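Local coordinates for sporozoite-specific SAG protein (Toxoplasma gondii, PDB 2WNK), which is a SAG2-related surface antigen of the parasite's sporozoite stage, built from two SRS domains, and is probably exposed to the host on the parasite surface, at residues N55-L59 and K60-K64; T181-D184 and L185-V189. All coordinates share one frame; numbering follows the deposited sequence.

Contact 1. Residues N55-L59 and K60-K64; sequences NEAAL and KDVLK
The N-H groups of Asp61, Val62 and Leu63 turn back onto the carbonyls of Ala58 and Leu59, so the chain leaving strand 56-58 winds into a single helix-like turn. Asp61 N reaches Ala58 O at 3.0 Å. Leu59 O is gripped twice: Leu63 N comes almost head-on to the carbonyl at 2.8 Å in a fairly straight bond (165° at the hydrogen), while Val62 N stands well above the carbonyl plane, 3.1 Å from the same oxygen.

Among the side chains, Val62 leans back over the end of the strand. With CG1 anti to the backbone N (chi1 180°), CG2 lies beside that N, anti to the carbonyl carbon, and from there meets Ala57 CB at 3.8 Å. Leu59 and Leu63 cross at a slant, with Leu59 CD1 4.1 Å from Leu63 CB. The Lys60 chain, bent at chi2 and chi3, doubles back across Leu59 at about a right angle; its NZ passes 3.8 Å from Leu59 CB and is hydrogen-bonded to Gly42 O. A water ties Asp61 to the strand, donating to Asp61 OD2 (2.7 Å) and accepting from Ala58 N (3.1 Å).

The turn follows a small antiparallel hairpin, strands 46-48 and 56-58, and the Cys48-Cys53 disulfide ties the end of strand 46-48 to the connection. Leu59 rests on Val47 of this hairpin, whereas Val62 and Leu63 touch Val96 and Thr94 of strand 94-101, so the turn joins the hairpin to a main sheet of the first SRS domain.

The two donors on Leu59 O probably hold the turn in shape, while Asp61 OD2, through the water, links it to Ala58 N at the strand end.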
ATOM      1  N   ASN A  55     -18.227  19.575   0.219  1.00 12.42           N
ATOM      2  CA  ASN A  55     -17.001  20.114   0.822  1.00 12.95           C
ATOM      3  C   ASN A  55     -15.802  19.716  -0.051  1.00 13.65           C
ATOM      4  O   ASN A  55     -15.775  18.597  -0.574  1.00 13.73           O
ATOM      5  CB  ASN A  55     -16.831  19.553   2.235  1.00 12.24           C
ATOM      6  CG  ASN A  55     -17.825  20.142   3.208  1.00 14.98           C
ATOM      7  OD1 ASN A  55     -19.017  19.828   3.138  1.00 15.64           O
ATOM      8  ND2 ASN A  55     -17.348  20.960   4.148  1.00 11.98           N
ATOM      9  N   GLU A  56     -14.828  20.616  -0.179  1.00 14.54           N
ATOM     10  CA  GLU A  56     -13.595  20.354  -0.925  1.00 16.13           C
ATOM     11  C   GLU A  56     -12.400  20.836  -0.151  1.00 17.34           C
ATOM     12  O   GLU A  56     -12.494  21.762   0.667  1.00 18.01           O
ATOM     13  CB  GLU A  56     -13.560  21.156  -2.219  1.00 17.13           C
ATOM     14  CG  GLU A  56     -14.656  20.922  -3.157  1.00 21.44           C
ATOM     15  CD  GLU A  56     -14.551  21.880  -4.339  1.00 25.64           C
ATOM     16  OE1 GLU A  56     -13.569  22.666  -4.384  1.00 27.19           O
ATOM     17  OE2 GLU A  56     -15.423  21.818  -5.217  1.00 27.23           O
ATOM     18  N   ALA A  57     -11.251  20.275  -0.478  1.00 17.12           N
ATOM     19  CA  ALA A  57     -10.003  20.742   0.127  1.00 17.06           C
ATOM     20  C   ALA A  57      -8.877  20.621  -0.900  1.00 17.10           C
ATOM     21  O   ALA A  57      -8.998  19.867  -1.853  1.00 16.75           O
ATOM     22  CB  ALA A  57      -9.685  19.879   1.311  1.00 18.08           C
ATOM     23  N   ALA A  58      -7.775  21.357  -0.696  1.00 16.95           N
ATOM     24  CA  ALA A  58      -6.582  21.131  -1.505  1.00 16.90           C
ATOM     25  C   ALA A  58      -6.027  19.747  -1.216  1.00 17.17           C
ATOM     26  O   ALA A  58      -5.937  19.313  -0.049  1.00 17.87           O
ATOM     27  CB  ALA A  58      -5.523  22.203  -1.207  1.00 16.15           C
ATOM     28  N   LEU A  59      -5.626  19.055  -2.271  1.00 17.74           N
ATOM     29  CA  LEU A  59      -5.076  17.727  -2.119  1.00 18.17           C
ATOM     30  C   LEU A  59      -3.915  17.654  -1.101  1.00 19.93           C
ATOM     31  O   LEU A  59      -3.828  16.698  -0.327  1.00 19.95           O
ATOM     32  CB  LEU A  59      -4.639  17.176  -3.482  1.00 17.19           C
ATOM     33  CG  LEU A  59      -3.907  15.836  -3.424  1.00 17.57           C
ATOM     34  CD1 LEU A  59      -4.783  14.716  -2.871  1.00 18.70           C
ATOM     35  CD2 LEU A  59      -3.428  15.462  -4.822  1.00 17.39           C
ATOM     36  N   LYS A  60      -2.992  18.618  -1.113  1.00 20.99           N
ATOM     37  CA  LYS A  60      -1.829  18.507  -0.207  1.00 23.10           C
ATOM     38  C   LYS A  60      -2.158  18.672   1.269  1.00 23.93           C
ATOM     39  O   LYS A  60      -1.327  18.344   2.134  1.00 24.39           O
ATOM     40  CB  LYS A  60      -0.712  19.477  -0.563  1.00 23.65           C
ATOM     41  CG  LYS A  60      -1.166  20.791  -1.121  1.00 26.13           C
ATOM     42  CD  LYS A  60      -1.374  20.589  -2.621  1.00 31.27           C
ATOM     43  CE  LYS A  60      -0.715  19.275  -3.146  1.00 32.15           C
ATOM     44  NZ  LYS A  60      -1.271  18.753  -4.454  1.00 32.34           N
ATOM     45  N   ASP A  61      -3.340  19.211   1.536  1.00 24.12           N
ATOM     46  CA  ASP A  61      -3.856  19.400   2.897  1.00 24.55           C
ATOM     47  C   ASP A  61      -4.629  18.189   3.397  1.00 25.16           C
ATOM     48  O   ASP A  61      -5.049  18.153   4.578  1.00 25.53           O
ATOM     49  CB  ASP A  61      -4.791  20.601   2.920  1.00 24.30           C
ATOM     50  CG  ASP A  61      -4.056  21.894   2.772  1.00 25.05           C
ATOM     51  OD1 ASP A  61      -2.873  21.938   3.175  1.00 24.99           O
ATOM     52  OD2 ASP A  61      -4.663  22.861   2.269  1.00 25.30           O
ATOM     53  N   VAL A  62      -4.892  17.237   2.501  1.00 24.49           N
ATOM     54  CA  VAL A  62      -5.525  15.968   2.906  1.00 25.34           C
ATOM     55  C   VAL A  62      -4.588  14.782   2.769  1.00 25.45           C
ATOM     56  O   VAL A  62      -4.529  13.905   3.630  1.00 26.07           O
ATOM     57  CB  VAL A  62      -6.815  15.717   2.114  1.00 25.28           C
ATOM     58  CG1 VAL A  62      -7.446  14.416   2.540  1.00 26.16           C
ATOM     59  CG2 VAL A  62      -7.755  16.840   2.370  1.00 27.68           C
ATOM     60  N   LEU A  63      -3.832  14.764   1.676  1.00 25.24           N
ATOM     61  CA  LEU A  63      -2.782  13.782   1.473  1.00 26.27           C
ATOM     62  C   LEU A  63      -1.519  14.559   1.111  1.00 26.93           C
ATOM     63  O   LEU A  63      -1.400  15.095   0.007  1.00 27.28           O
ATOM     64  CB  LEU A  63      -3.163  12.818   0.341  1.00 26.02           C
ATOM     65  CG  LEU A  63      -4.382  11.926   0.573  1.00 24.98           C
ATOM     66  CD1 LEU A  63      -4.732  11.229  -0.744  1.00 23.93           C
ATOM     67  CD2 LEU A  63      -4.109  10.899   1.667  1.00 25.40           C
ATOM     68  N   LYS A  64      -0.589  14.618   2.054  1.00 27.17           N
ATOM     69  CA  LYS A  64       0.552  15.527   1.980  1.00 28.19           C
ATOM     70  C   LYS A  64       1.548  15.227   0.858  1.00 27.24           C
ATOM     71  O   LYS A  64       2.274  16.130   0.426  1.00 28.16           O
ATOM     72  CB  LYS A  64       1.301  15.540   3.314  1.00 28.42           C
ATOM     73  CG  LYS A  64       0.458  15.850   4.538  1.00 31.90           C
ATOM     74  CD  LYS A  64       0.111  17.333   4.640  1.00 36.57           C
ATOM     75  CE  LYS A  64      -0.300  17.700   6.073  1.00 38.19           C
ATOM     76  NZ  LYS A  64      -1.328  16.767   6.655  1.00 39.62           N
TER
HETATM   77  O   HOH W   1      -7.393  22.677   2.072  1.00 34.09           O

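Contact 2. Residues T181-D184 and L185-V189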
ATOM      1  N   THR A 181      19.421 -20.510   1.624  1.00 16.43           N
ATOM      2  CA  THR A 181      18.883 -21.832   1.983  1.00 15.50           C
ATOM      3  C   THR A 181      17.494 -21.713   2.609  1.00 14.62           C
ATOM      4  O   THR A 181      17.334 -21.061   3.638  1.00 13.92           O
ATOM      5  CB  THR A 181      19.823 -22.537   2.942  1.00 15.42           C
ATOM      6  OG1 THR A 181      21.097 -22.684   2.297  1.00 17.85           O
ATOM      7  CG2 THR A 181      19.308 -23.950   3.302  1.00 15.73           C
ATOM      8  N   GLU A 182      16.504 -22.305   1.947  1.00 13.14           N
ATOM      9  CA  GLU A 182      15.121 -22.286   2.430  1.00 13.91           C
ATOM     10  C   GLU A 182      14.847 -23.446   3.364  1.00 13.79           C
ATOM     11  O   GLU A 182      15.151 -24.615   3.087  1.00 14.96           O
ATOM     12  CB  GLU A 182      14.119 -22.288   1.276  1.00 13.55           C
ATOM     13  CG  GLU A 182      12.658 -22.182   1.694  1.00 15.99           C
ATOM     14  CD  GLU A 182      11.723 -22.023   0.497  1.00 18.84           C
ATOM     15  OE1 GLU A 182      12.082 -21.292  -0.463  1.00 22.60           O
ATOM     16  OE2 GLU A 182      10.623 -22.603   0.553  1.00 23.14           O
ATOM     17  N   VAL A 183      14.289 -23.119   4.507  1.00 13.22           N
ATOM     18  CA  VAL A 183      13.976 -24.127   5.481  1.00 11.88           C
ATOM     19  C   VAL A 183      12.622 -23.805   6.134  1.00 10.79           C
ATOM     20  O   VAL A 183      12.106 -22.726   5.948  1.00  9.52           O
ATOM     21  CB  VAL A 183      15.086 -24.300   6.559  1.00 14.22           C
ATOM     22  CG1 VAL A 183      16.476 -24.583   5.944  1.00 14.53           C
ATOM     23  CG2 VAL A 183      15.148 -23.087   7.462  1.00 11.77           C
ATOM     24  N   ASP A 184      12.020 -24.771   6.830  1.00 10.15           N
ATOM     25  CA  ASP A 184      10.790 -24.502   7.585  1.00 10.53           C
ATOM     26  C   ASP A 184      11.070 -23.579   8.760  1.00 11.34           C
ATOM     27  O   ASP A 184      11.965 -23.842   9.570  1.00 11.41           O
ATOM     28  CB  ASP A 184      10.210 -25.819   8.121  1.00 10.87           C
ATOM     29  CG  ASP A 184       9.701 -26.714   7.018  1.00 12.27           C
ATOM     30  OD1 ASP A 184       8.756 -26.304   6.327  1.00 21.58           O
ATOM     31  OD2 ASP A 184      10.176 -27.856   6.882  1.00 13.98           O
ATOM     32  N   LEU A 185      10.300 -22.491   8.854  1.00 10.96           N
ATOM     33  CA  LEU A 185      10.389 -21.569   9.972  1.00  9.22           C
ATOM     34  C   LEU A 185      10.515 -22.284  11.324  1.00  9.13           C
ATOM     35  O   LEU A 185      11.430 -22.012  12.109  1.00  7.87           O
ATOM     36  CB  LEU A 185       9.211 -20.578   9.953  1.00  8.76           C
ATOM     37  CG  LEU A 185       9.134 -19.616  11.152  1.00  9.87           C
ATOM     38  CD1 LEU A 185      10.427 -18.754  11.310  1.00  9.72           C
ATOM     39  CD2 LEU A 185       7.881 -18.738  11.106  1.00 13.74           C
ATOM     40  N   VAL A 186       9.619 -23.235  11.585  1.00  8.90           N
ATOM     41  CA  VAL A 186       9.537 -23.825  12.895  1.00 10.08           C
ATOM     42  C   VAL A 186      10.628 -24.831  13.143  1.00  9.49           C
ATOM     43  O   VAL A 186      10.818 -25.249  14.287  1.00 10.63           O
ATOM     44  CB  VAL A 186       8.170 -24.472  13.213  1.00  8.87           C
ATOM     45  CG1 VAL A 186       7.043 -23.415  13.270  1.00  9.80           C
ATOM     46  CG2 VAL A 186       7.844 -25.599  12.264  1.00  8.81           C
ATOM     47  N   SER A 187      11.361 -25.223  12.099  1.00  9.15           N
ATOM     48  CA  SER A 187      12.606 -25.928  12.356  1.00 10.40           C
ATOM     49  C   SER A 187      13.662 -25.068  13.031  1.00  8.10           C
ATOM     50  O   SER A 187      14.575 -25.601  13.676  1.00 10.85           O
ATOM     51  CB  SER A 187      13.210 -26.560  11.082  1.00 10.82           C
ATOM     52  OG  SER A 187      13.834 -25.536  10.321  1.00 16.13           O
ATOM     53  N   LEU A 188      13.653 -23.754  12.816  1.00  8.39           N
ATOM     54  CA  LEU A 188      14.637 -22.943  13.526  1.00  7.48           C
ATOM     55  C   LEU A 188      14.083 -22.362  14.834  1.00  7.08           C
ATOM     56  O   LEU A 188      14.799 -22.249  15.855  1.00  7.45           O
ATOM     57  CB  LEU A 188      15.041 -21.804  12.621  1.00  7.32           C
ATOM     58  CG  LEU A 188      15.525 -22.213  11.219  1.00 10.14           C
ATOM     59  CD1 LEU A 188      15.941 -20.944  10.510  1.00  8.56           C
ATOM     60  CD2 LEU A 188      16.748 -23.023  11.394  1.00 10.09           C
ATOM     61  N   VAL A 189      12.798 -22.010  14.811  1.00  7.24           N
ATOM     62  CA  VAL A 189      12.153 -21.433  15.988  1.00  7.59           C
ATOM     63  C   VAL A 189      10.800 -22.054  16.123  1.00  7.70           C
ATOM     64  O   VAL A 189       9.831 -21.621  15.527  1.00  9.74           O
ATOM     65  CB  VAL A 189      12.050 -19.895  15.921  1.00  5.96           C
ATOM     66  CG1 VAL A 189      11.524 -19.328  17.261  1.00  9.21           C
ATOM     67  CG2 VAL A 189      13.413 -19.219  15.614  1.00  8.73           C
TER
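Ser187 N bonds back to Asp184 O at 2.9 Å, and with it the extended chain of 182-184 passes directly into a short, weakly bonded helix at 185-188. Within that helix Leu185 O accepts from both Leu188 N and Val189 N, which closes the turn.

The hydroxyl of Ser187 adds a second hold on the same carbonyl: OG donates to Asp184 O over only 2.6 Å. The two donors use the oxygen differently, since OG lies in the carbonyl plane and N sits 59° out of it. A chi1 of 77° tucks OG between its own backbone N and carbonyl carbon, and from there it reaches back to the last residue of the strand. This is the familiar way a helical serine bonds to the carbonyl three residues earlier.

Strand 182-184 is one arm of a two-stranded antiparallel hairpin with 172-174, within the second SRS domain. Cys179, in the connection between the arms, is disulfide-bonded to Cys218 of strand 215-222, and a salt bridge from Asp184 OD1 to Lys172 NZ adds a polar tie between the arms.

Beside the serine, Val183 and Leu188 make the apolar part of the contact. Their side chains cross at about a right angle, and Val183 CG2 touches the end of the leucine, lying 3.8 Å from Leu188 CD1 and 3.9 Å from Leu188 CG. Both residues also pack on Val173 across the hairpin, while Leu188 and the buried Leu185 reach Leu217 in strand 215-222.

In the fold
Contacts 1 and 2 lie in different SRS domains, on opposite sides of the chain's centre and about 47 Å apart between their own centres. Each takes the second strand of a small two-stranded hairpin and turns it at once into a helix-like bend, with Leu59 and Leu185 at comparable places and in similar rotamers. Contact 1 is partly buried, and its side-chain contact includes two apolar pairs, Ala57-Val62 and Leu59-Leu63, besides a water bridge from Asp61. Contact 2 is nearer the surface and farther from the chain's centre; there a serine hydroxyl bonds directly to the strand-end carbonyl, where contact 1 uses backbone donors alone, and one valine-leucine touch supplies the apolar part.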